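Local coordinates for catalase-3 (Neurospora crassa, PDB 4AJ9), which breaks down hydrogen peroxide to water and oxygen with a heme cofactor, a reaction that in aerobic organisms is thought to protect cells from peroxide, at residues H65-G70 / S112-R117; G108-A113 / E322-S327; L259-E264 / T531-V536. One frame throughout, in Å; residues are numbered along the deposited sequence. Where two conformers were deposited one is given.

Contact 1 (H65-G70 / S112-R117). With HEM (protoporphyrin IX containing Fe), chain Y.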
# COMPACT_ATOMS: atom_id res chain seq x y z
N HIS C 65 4.68 -18.98 8.89
CA HIS C 65 4.02 -19.98 8.03
C HIS C 65 3.99 -19.56 6.55
O HIS C 65 3.05 -19.90 5.83
CB HIS C 65 2.58 -20.25 8.49
CG HIS C 65 2.47 -20.80 9.89
ND1 HIS C 65 2.17 -22.13 10.14
CD2 HIS C 65 2.58 -20.20 11.10
CE1 HIS C 65 2.11 -22.32 11.45
NE2 HIS C 65 2.35 -21.17 12.05
N ALA C 66 4.99 -18.80 6.10
CA ALA C 66 5.02 -18.33 4.72
C ALA C 66 5.05 -19.49 3.71
O ALA C 66 4.51 -19.39 2.60
CB ALA C 66 6.20 -17.38 4.51
N ARG C 67 5.69 -20.59 4.11
CA ARG C 67 5.80 -21.80 3.28
C ARG C 67 4.67 -22.79 3.55
O ARG C 67 4.55 -23.34 4.65
CB ARG C 67 7.15 -22.48 3.52
CG ARG C 67 7.38 -23.77 2.71
CD ARG C 67 7.48 -23.53 1.21
NE ARG C 67 7.62 -24.80 0.48
CZ ARG C 67 7.78 -24.92 -0.83
NH1 ARG C 67 7.83 -23.85 -1.61
NH2 ARG C 67 7.87 -26.14 -1.37
N GLY C 68 3.81 -23.02 2.55
CA GLY C 68 2.77 -24.01 2.72
C GLY C 68 1.95 -24.26 1.48
O GLY C 68 2.19 -23.66 0.43
N ALA C 69 0.97 -25.15 1.60
CA ALA C 69 0.15 -25.56 0.48
C ALA C 69 -1.21 -26.01 0.98
O ALA C 69 -1.35 -26.47 2.12
CB ALA C 69 0.84 -26.68 -0.30
N GLY C 70 -2.23 -25.87 0.15
CA GLY C 70 -3.56 -26.17 0.59
C GLY C 70 -4.48 -26.82 -0.42
O GLY C 70 -4.11 -27.02 -1.59
N SER C 112 11.39 -21.91 0.87
CA SER C 112 12.18 -22.81 1.71
C SER C 112 11.63 -24.22 1.60
O SER C 112 10.59 -24.43 0.99
CB SER C 112 12.23 -22.34 3.17
OG SER C 112 10.94 -22.24 3.74
N ALA C 113 12.33 -25.19 2.18
CA ALA C 113 12.02 -26.60 1.95
C ALA C 113 10.89 -27.13 2.84
O ALA C 113 10.79 -26.81 4.03
CB ALA C 113 13.28 -27.46 2.14
N ASP C 114 10.04 -27.96 2.24
CA ASP C 114 8.96 -28.62 2.97
C ASP C 114 9.49 -29.47 4.13
O ASP C 114 8.85 -29.57 5.18
CB ASP C 114 8.14 -29.51 2.03
CG ASP C 114 7.18 -28.73 1.14
OD1 ASP C 114 6.91 -27.53 1.43
OD2 ASP C 114 6.69 -29.32 0.15
N THR C 115 10.66 -30.08 3.94
CA THR C 115 11.20 -31.00 4.94
C THR C 115 12.26 -30.40 5.87
O THR C 115 13.08 -31.13 6.44
CB THR C 115 11.72 -32.34 4.30
OG1 THR C 115 12.81 -32.06 3.40
CG2 THR C 115 10.60 -33.03 3.55
N ALA C 116 12.25 -29.08 6.03
CA ALA C 116 12.95 -28.47 7.16
C ALA C 116 12.35 -29.05 8.44
O ALA C 116 11.19 -29.43 8.43
CB ALA C 116 12.75 -26.96 7.15
N ARG C 117 13.11 -29.10 9.53
CA ARG C 117 12.52 -29.43 10.84
C ARG C 117 11.80 -28.21 11.42
O ARG C 117 12.40 -27.14 11.54
CB ARG C 117 13.58 -29.93 11.84
CG ARG C 117 13.01 -30.14 13.24
CD ARG C 117 14.05 -30.59 14.25
NE ARG C 117 14.73 -31.84 13.89
CZ ARG C 117 14.18 -33.05 13.98
NH1 ARG C 117 12.93 -33.19 14.41
NH2 ARG C 117 14.89 -34.13 13.64
CHA HEM Y . -0.07 -17.61 10.79
CHB HEM Y . -0.95 -21.26 13.89
CHC HEM Y . 0.37 -18.39 17.56
CHD HEM Y . 0.39 -14.57 14.58
C1A HEM Y . -0.38 -18.86 11.29
C2A HEM Y . -0.74 -20.05 10.51
C3A HEM Y . -0.97 -21.05 11.37
C4A HEM Y . -0.78 -20.54 12.72
CMA HEM Y . -1.38 -22.50 11.04
CAA HEM Y . -0.79 -20.12 8.96
CBA HEM Y . -2.22 -19.98 8.43
CGA HEM Y . -2.19 -20.17 6.94
O1A HEM Y . -2.38 -19.18 6.20
O2A HEM Y . -1.96 -21.32 6.48
C1B HEM Y . -0.72 -20.78 15.17
C2B HEM Y . -1.00 -21.49 16.40
C3B HEM Y . -0.61 -20.71 17.42
C4B HEM Y . -0.11 -19.47 16.86
CMB HEM Y . -1.61 -22.91 16.44
CAB HEM Y . -0.72 -20.97 18.95
CBB HEM Y . -1.65 -21.80 19.43
C1C HEM Y . 0.41 -17.10 17.08
C2C HEM Y . 0.47 -15.89 17.88
C3C HEM Y . 0.50 -14.86 17.04
C4C HEM Y . 0.40 -15.37 15.70
CMC HEM Y . 0.56 -15.84 19.42
CAC HEM Y . 0.52 -13.36 17.37
CBC HEM Y . -0.10 -12.92 18.46
C1D HEM Y . 0.29 -15.02 13.30
C2D HEM Y . 0.29 -14.16 12.14
C3D HEM Y . 0.15 -15.11 10.96
C4D HEM Y . 0.07 -16.44 11.52
CMD HEM Y . 0.41 -12.62 12.14
CAD HEM Y . 0.08 -14.72 9.48
CBD HEM Y . -1.39 -14.67 9.10
CGD HEM Y . -1.53 -14.17 7.68
O1D HEM Y . -2.59 -14.45 7.06
O2D HEM Y . -0.58 -13.54 7.17
NA HEM Y . -0.42 -19.21 12.62
NB HEM Y . -0.19 -19.56 15.49
NC HEM Y . 0.36 -16.74 15.75
ND HEM Y . 0.15 -16.34 12.90
FE HEM Y . -0.13 -17.98 14.20

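Contact 2 (G108-A113 / E322-S327)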
# COMPACT_ATOMS: atom_id res chain seq x y z
N GLY C 108 10.39 -20.73 7.92
CA GLY C 108 10.96 -20.50 6.60
C GLY C 108 10.15 -19.56 5.74
O GLY C 108 8.93 -19.44 5.88
N SER C 109 10.85 -18.87 4.84
CA SER C 109 10.20 -18.01 3.84
C SER C 109 9.56 -18.85 2.74
O SER C 109 9.70 -20.07 2.72
CB SER C 109 11.22 -17.06 3.22
OG SER C 109 11.55 -16.02 4.12
N ARG C 110 8.82 -18.19 1.86
CA ARG C 110 8.32 -18.86 0.68
C ARG C 110 9.53 -19.40 -0.04
O ARG C 110 10.55 -18.74 -0.11
CB ARG C 110 7.58 -17.87 -0.22
CG ARG C 110 6.36 -17.23 0.41
CD ARG C 110 5.69 -16.29 -0.59
NE ARG C 110 5.46 -16.95 -1.88
CZ ARG C 110 5.81 -16.44 -3.06
NH1 ARG C 110 6.40 -15.25 -3.12
NH2 ARG C 110 5.57 -17.11 -4.17
N GLY C 111 9.43 -20.60 -0.58
CA GLY C 111 10.54 -21.17 -1.31
C GLY C 111 11.45 -22.03 -0.46
O GLY C 111 12.22 -22.82 -1.01
N SER C 112 11.39 -21.91 0.87
CA SER C 112 12.18 -22.81 1.71
C SER C 112 11.63 -24.22 1.60
O SER C 112 10.59 -24.43 0.99
CB SER C 112 12.23 -22.34 3.17
OG SER C 112 10.94 -22.24 3.74
N ALA C 113 12.33 -25.19 2.18
CA ALA C 113 12.02 -26.60 1.95
C ALA C 113 10.89 -27.13 2.84
O ALA C 113 10.79 -26.81 4.03
CB ALA C 113 13.28 -27.46 2.14
N GLU C 322 -5.91 -18.60 -4.61
CA GLU C 322 -6.52 -19.42 -3.58
C GLU C 322 -5.63 -19.61 -2.36
O GLU C 322 -5.86 -19.00 -1.31
CB GLU C 322 -6.97 -20.76 -4.17
CG GLU C 322 -8.01 -20.58 -5.26
CD GLU C 322 -8.39 -21.87 -5.97
OE1 GLU C 322 -8.93 -22.79 -5.31
OE2 GLU C 322 -8.17 -21.96 -7.20
N THR C 323 -4.60 -20.45 -2.50
CA THR C 323 -3.72 -20.78 -1.39
C THR C 323 -2.95 -19.56 -0.84
O THR C 323 -2.95 -19.33 0.37
CB THR C 323 -2.73 -21.89 -1.76
OG1 THR C 323 -3.45 -23.05 -2.22
CG2 THR C 323 -1.87 -22.27 -0.55
N GLU C 324 -2.29 -18.80 -1.70
CA GLU C 324 -1.48 -17.68 -1.21
C GLU C 324 -2.34 -16.57 -0.59
O GLU C 324 -1.98 -16.01 0.45
CB GLU C 324 -0.60 -17.09 -2.32
CG GLU C 324 0.41 -16.05 -1.80
CD GLU C 324 1.48 -16.66 -0.90
OE1 GLU C 324 1.66 -17.90 -0.96
OE2 GLU C 324 2.15 -15.91 -0.15
N GLN C 325 -3.47 -16.25 -1.23
CA GLN C 325 -4.32 -15.16 -0.79
C GLN C 325 -5.23 -15.48 0.40
O GLN C 325 -5.67 -14.58 1.08
CB GLN C 325 -5.15 -14.59 -1.94
CG GLN C 325 -4.35 -13.76 -2.94
CD GLN C 325 -5.23 -12.90 -3.85
OE1 GLN C 325 -4.97 -11.70 -4.01
NE2 GLN C 325 -6.24 -13.50 -4.45
N ILE C 326 -5.54 -16.75 0.65
CA ILE C 326 -6.45 -17.05 1.75
C ILE C 326 -5.91 -16.50 3.08
O ILE C 326 -4.72 -16.60 3.38
CB ILE C 326 -6.79 -18.55 1.87
CG1 ILE C 326 -8.05 -18.73 2.74
CG2 ILE C 326 -5.57 -19.35 2.37
CD1 ILE C 326 -8.62 -20.18 2.78
N SER C 327 -6.80 -15.89 3.87
CA SER C 327 -6.43 -15.17 5.08
C SER C 327 -7.14 -15.78 6.28
O SER C 327 -8.32 -15.47 6.53
CB SER C 327 -6.88 -13.71 4.96
OG SER C 327 -6.23 -13.04 3.89
O HOH W 1 3.98 -19.16 -1.94

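Contact 3 (L259-E264 / T531-V536)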
# COMPACT_ATOMS: atom_id res chain seq x y z
N LEU C 259 0.57 -33.93 -1.42
CA LEU C 259 -0.84 -33.60 -1.25
C LEU C 259 -1.54 -33.47 -2.60
O LEU C 259 -2.65 -33.99 -2.81
CB LEU C 259 -0.96 -32.28 -0.47
CG LEU C 259 -2.37 -31.75 -0.25
CD1 LEU C 259 -3.19 -32.74 0.54
CD2 LEU C 259 -2.31 -30.40 0.45
N TRP C 260 -0.90 -32.75 -3.51
CA TRP C 260 -1.44 -32.56 -4.85
C TRP C 260 -1.68 -33.91 -5.50
O TRP C 260 -2.73 -34.13 -6.10
CB TRP C 260 -0.48 -31.75 -5.72
CG TRP C 260 -1.08 -31.33 -7.04
CD1 TRP C 260 -1.09 -32.04 -8.22
CD2 TRP C 260 -1.76 -30.09 -7.32
NE1 TRP C 260 -1.74 -31.31 -9.20
CE2 TRP C 260 -2.15 -30.12 -8.67
CE3 TRP C 260 -2.07 -28.97 -6.54
CZ2 TRP C 260 -2.84 -29.06 -9.27
CZ3 TRP C 260 -2.75 -27.91 -7.15
CH2 TRP C 260 -3.13 -27.97 -8.49
N ASP C 261 -0.69 -34.80 -5.39
CA ASP C 261 -0.74 -36.10 -6.08
C ASP C 261 -1.83 -36.99 -5.50
O ASP C 261 -2.55 -37.67 -6.23
CB ASP C 261 0.61 -36.84 -5.99
CG ASP C 261 1.66 -36.28 -6.94
OD1 ASP C 261 1.32 -35.49 -7.84
OD2 ASP C 261 2.83 -36.66 -6.77
N ALA C 262 -1.93 -37.00 -4.17
CA ALA C 262 -2.92 -37.82 -3.49
C ALA C 262 -4.31 -37.42 -3.97
O ALA C 262 -5.15 -38.26 -4.27
CB ALA C 262 -2.80 -37.67 -1.97
N ILE C 263 -4.54 -36.11 -4.06
CA ILE C 263 -5.84 -35.61 -4.48
C ILE C 263 -6.12 -35.87 -5.96
O ILE C 263 -7.23 -36.28 -6.33
CB ILE C 263 -6.00 -34.11 -4.14
CG1 ILE C 263 -6.06 -33.94 -2.62
CG2 ILE C 263 -7.24 -33.52 -4.82
CD1 ILE C 263 -6.03 -32.49 -2.14
N GLU C 264 -5.12 -35.66 -6.81
CA GLU C 264 -5.31 -35.87 -8.25
C GLU C 264 -5.61 -37.33 -8.54
O GLU C 264 -6.37 -37.64 -9.45
CB GLU C 264 -4.08 -35.43 -9.04
CG GLU C 264 -3.98 -33.94 -9.28
CD GLU C 264 -5.20 -33.39 -10.00
OE1 GLU C 264 -5.77 -34.11 -10.85
OE2 GLU C 264 -5.58 -32.23 -9.70
N THR C 531 -1.29 -44.75 -1.81
CA THR C 531 -0.47 -43.60 -2.21
C THR C 531 1.02 -43.72 -1.90
O THR C 531 1.81 -42.96 -2.44
CB THR C 531 -0.95 -42.27 -1.59
OG1 THR C 531 -0.44 -42.15 -0.25
CG2 THR C 531 -2.46 -42.18 -1.60
N LEU C 532 1.42 -44.64 -1.02
CA LEU C 532 2.84 -44.74 -0.70
C LEU C 532 3.63 -45.13 -1.96
O LEU C 532 3.09 -45.72 -2.90
CB LEU C 532 3.10 -45.70 0.46
CG LEU C 532 2.49 -45.27 1.80
CD1 LEU C 532 3.04 -46.12 2.93
CD2 LEU C 532 2.73 -43.79 2.07
N ARG C 533 4.91 -44.78 -1.97
CA ARG C 533 5.68 -44.75 -3.20
C ARG C 533 6.77 -45.82 -3.22
O ARG C 533 7.52 -45.98 -2.25
CB ARG C 533 6.31 -43.35 -3.37
CG ARG C 533 5.27 -42.25 -3.57
CD ARG C 533 5.77 -40.88 -3.10
NE ARG C 533 4.76 -39.83 -3.27
CZ ARG C 533 4.64 -39.06 -4.35
NH1 ARG C 533 5.48 -39.22 -5.38
NH2 ARG C 533 3.69 -38.14 -4.42
N VAL C 534 6.85 -46.53 -4.33
CA VAL C 534 7.87 -47.56 -4.48
C VAL C 534 8.77 -47.21 -5.66
O VAL C 534 8.29 -47.00 -6.77
CB VAL C 534 7.22 -48.94 -4.70
CG1 VAL C 534 8.28 -50.02 -4.79
CG2 VAL C 534 6.24 -49.23 -3.58
N GLY C 535 10.06 -47.12 -5.40
CA GLY C 535 11.02 -46.95 -6.47
C GLY C 535 11.54 -48.31 -6.89
O GLY C 535 12.16 -49.02 -6.10
N VAL C 536 11.28 -48.69 -8.13
CA VAL C 536 11.81 -49.95 -8.65
C VAL C 536 13.07 -49.67 -9.47
O VAL C 536 12.99 -49.03 -10.52
CB VAL C 536 10.78 -50.66 -9.52
CG1 VAL C 536 11.36 -51.96 -10.06
CG2 VAL C 536 9.52 -50.92 -8.73
O HOH W 2 5.43 -37.05 -7.67

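Contact 1 (H65-G70 / S112-R117)
Arg67 grips Asp114 side-on, with NE and NH2 both turned to the single oxygen OD1. The contact ties the start of a strand of the catalase beta-barrel, 68-77, to the loop that joins strands 96-104 and 121-128. The bond from Arg67 NE to Asp114 OD1 is 3.0 Å long, with an N-H...O angle of 153°. The second bond, from Arg67 NH2 to the same OD1, is longer at 3.3 Å and more bent. OD1 lies close to the guanidinium plane, but both nitrogens reach it from one face of the carboxylate, well above its plane. The two planes are 45° apart.

Ser112 O sits over one face of the guanidinium, 3.0 Å from Arg67 NE. The N-H does not point at it, so it packs there without a hydrogen bond. Arg67 CG is anti to the backbone N, and the chain bends at chi2 (66°), which lays one face of the guanidinium against Ser112 O and turns its edge to Asp114. Ser112 OG comes alongside Arg67 CB, while its hydrogen bond goes to Ser109 O.

Arg67 has a second acid as a direct partner: NH2 also forms a salt bridge with Asp253. Asp114 OD2 is held in turn by a hydrogen bond from the backbone N of Arg256, at the start of helix 254-264. All three touching residues are buried. Gln168 of the second subunit packs on Arg67.

Two residues before Arg67 is His65, predicted to be an active-site residue. Its ring lies over the heme, and ND1 is hydrogen-bonded to Ser104. His65 CD2 is 3.3 Å from C1A of the heme, and HEM C3A lies over the centre of the ring.

Contact 2 (G108-A113 / E322-S327)
Ser109 to Ser112 form a type II beta turn, closed by a 3.1 Å bond from Ser112 N to Ser109 O, and the turn presents Arg110 to Glu324 of helix 319-324. Arg110 was modelled in two conformers; the contact and the water bridge are those of this one. The nearest atoms of the pair are Arg110 CD and Glu324 OE2, 3.6 Å apart. The charged ends meet less directly. Arg110 NE is 3.9 Å from Glu324 OE2, a long salt bridge. OE2 lies well out of the guanidinium plane, and no N-H points at it. The attraction is therefore one of charge alone, with the two planes turned 60° apart.

A water supplies the directional link. It accepts from Arg110 NE at 2.7 Å, at the edge of the guanidinium and in its plane. It donates to Glu324 OE1 at 2.8 Å. Glu324 CG is anti to the backbone N (chi1 -171°), and a bend at chi2 (68°) brings the carboxylate round to Arg110.

The contact joins a loop between two strands of the catalase beta-barrel, 96-104 and 121-128, to the helix that follows barrel strand 305-314. The side chain of Glu324 is about 8 Å from the heme. Arg110 also works across the subunit interface, where it forms salt bridges to Glu61 and Glu165 of the second subunit. These two acids hold NH1 and NH2, while NE faces the water.

Within the turn, Ser109 O takes two bonds from one residue. Besides Ser112 N, it accepts from Ser112 OG, whose 2.7 Å bond lies in the carbonyl plane. Glu61 of the same chain binds Arg110 N and Ser109 OG.

Contact 3 (L259-E264 / T531-V536)
Asp261 OD2 receives two hydrogen bonds, one from Arg533 and one from a water. Arg533 NH2 donates to Asp261 OD2 at 2.9 Å, with a fairly straight N-H...O angle of 161°, and the pair is a salt bridge. OD2 uses its anti lone pair, on the side away from the other oxygen. It sits at the guanidinium edge, near the plane of the group. The water donates to Asp261 OD2 at 2.8 Å and accepts from Arg533 NH1 at 3.2 Å. It too lies at the edge and in the guanidinium plane. Both terminal nitrogens of the arginine thus lead to one oxygen, directly through NH2 and through water from NH1.

The arginine chain is extended from CG to NE, and a chi4 of -91° turns the guanidinium plane about square to the plane of CG, CD and NE. The guanidinium is 30° from the plane of the carboxylate. On the other side of Asp261, OD1 accepts from Gln257 NE2, one turn earlier in the same helix. Thr531 comes near Ala262, while its OG1 is bonded to Arg204.

The contact joins helix 254-264 of the catalase core to the first strand of the C-terminal domain found in long catalases. That strand, 533-537, lies inside a parallel sheet between strands 561-566 and 587-590. Lys561, from the first of these neighbours, packs against both Asp261 and Arg533.

In the fold
From the N terminus, contact 1 closes first, over the 41 residues between 65-70 and 112-117, which include barrel strand 96-104. Contact 2 starts on the same loop, sharing Ser112 and Ala113, and spans about 200 residues to reach 322-327. The two touch, with Arg67 CB packed on Ser109 O, and both meet the second subunit. Contact 3 opens at 259-264, inside the span of contact 2, and closes at 531-536 beyond it, so these two cross. Contacts 1 and 3 are in series and meet only lightly, through Gly70 and Leu259. Contacts 1 and 2 tie one barrel loop to the start of strand 68-77 and to helix 319-324; contact 3 joins the core to the C-terminal domain.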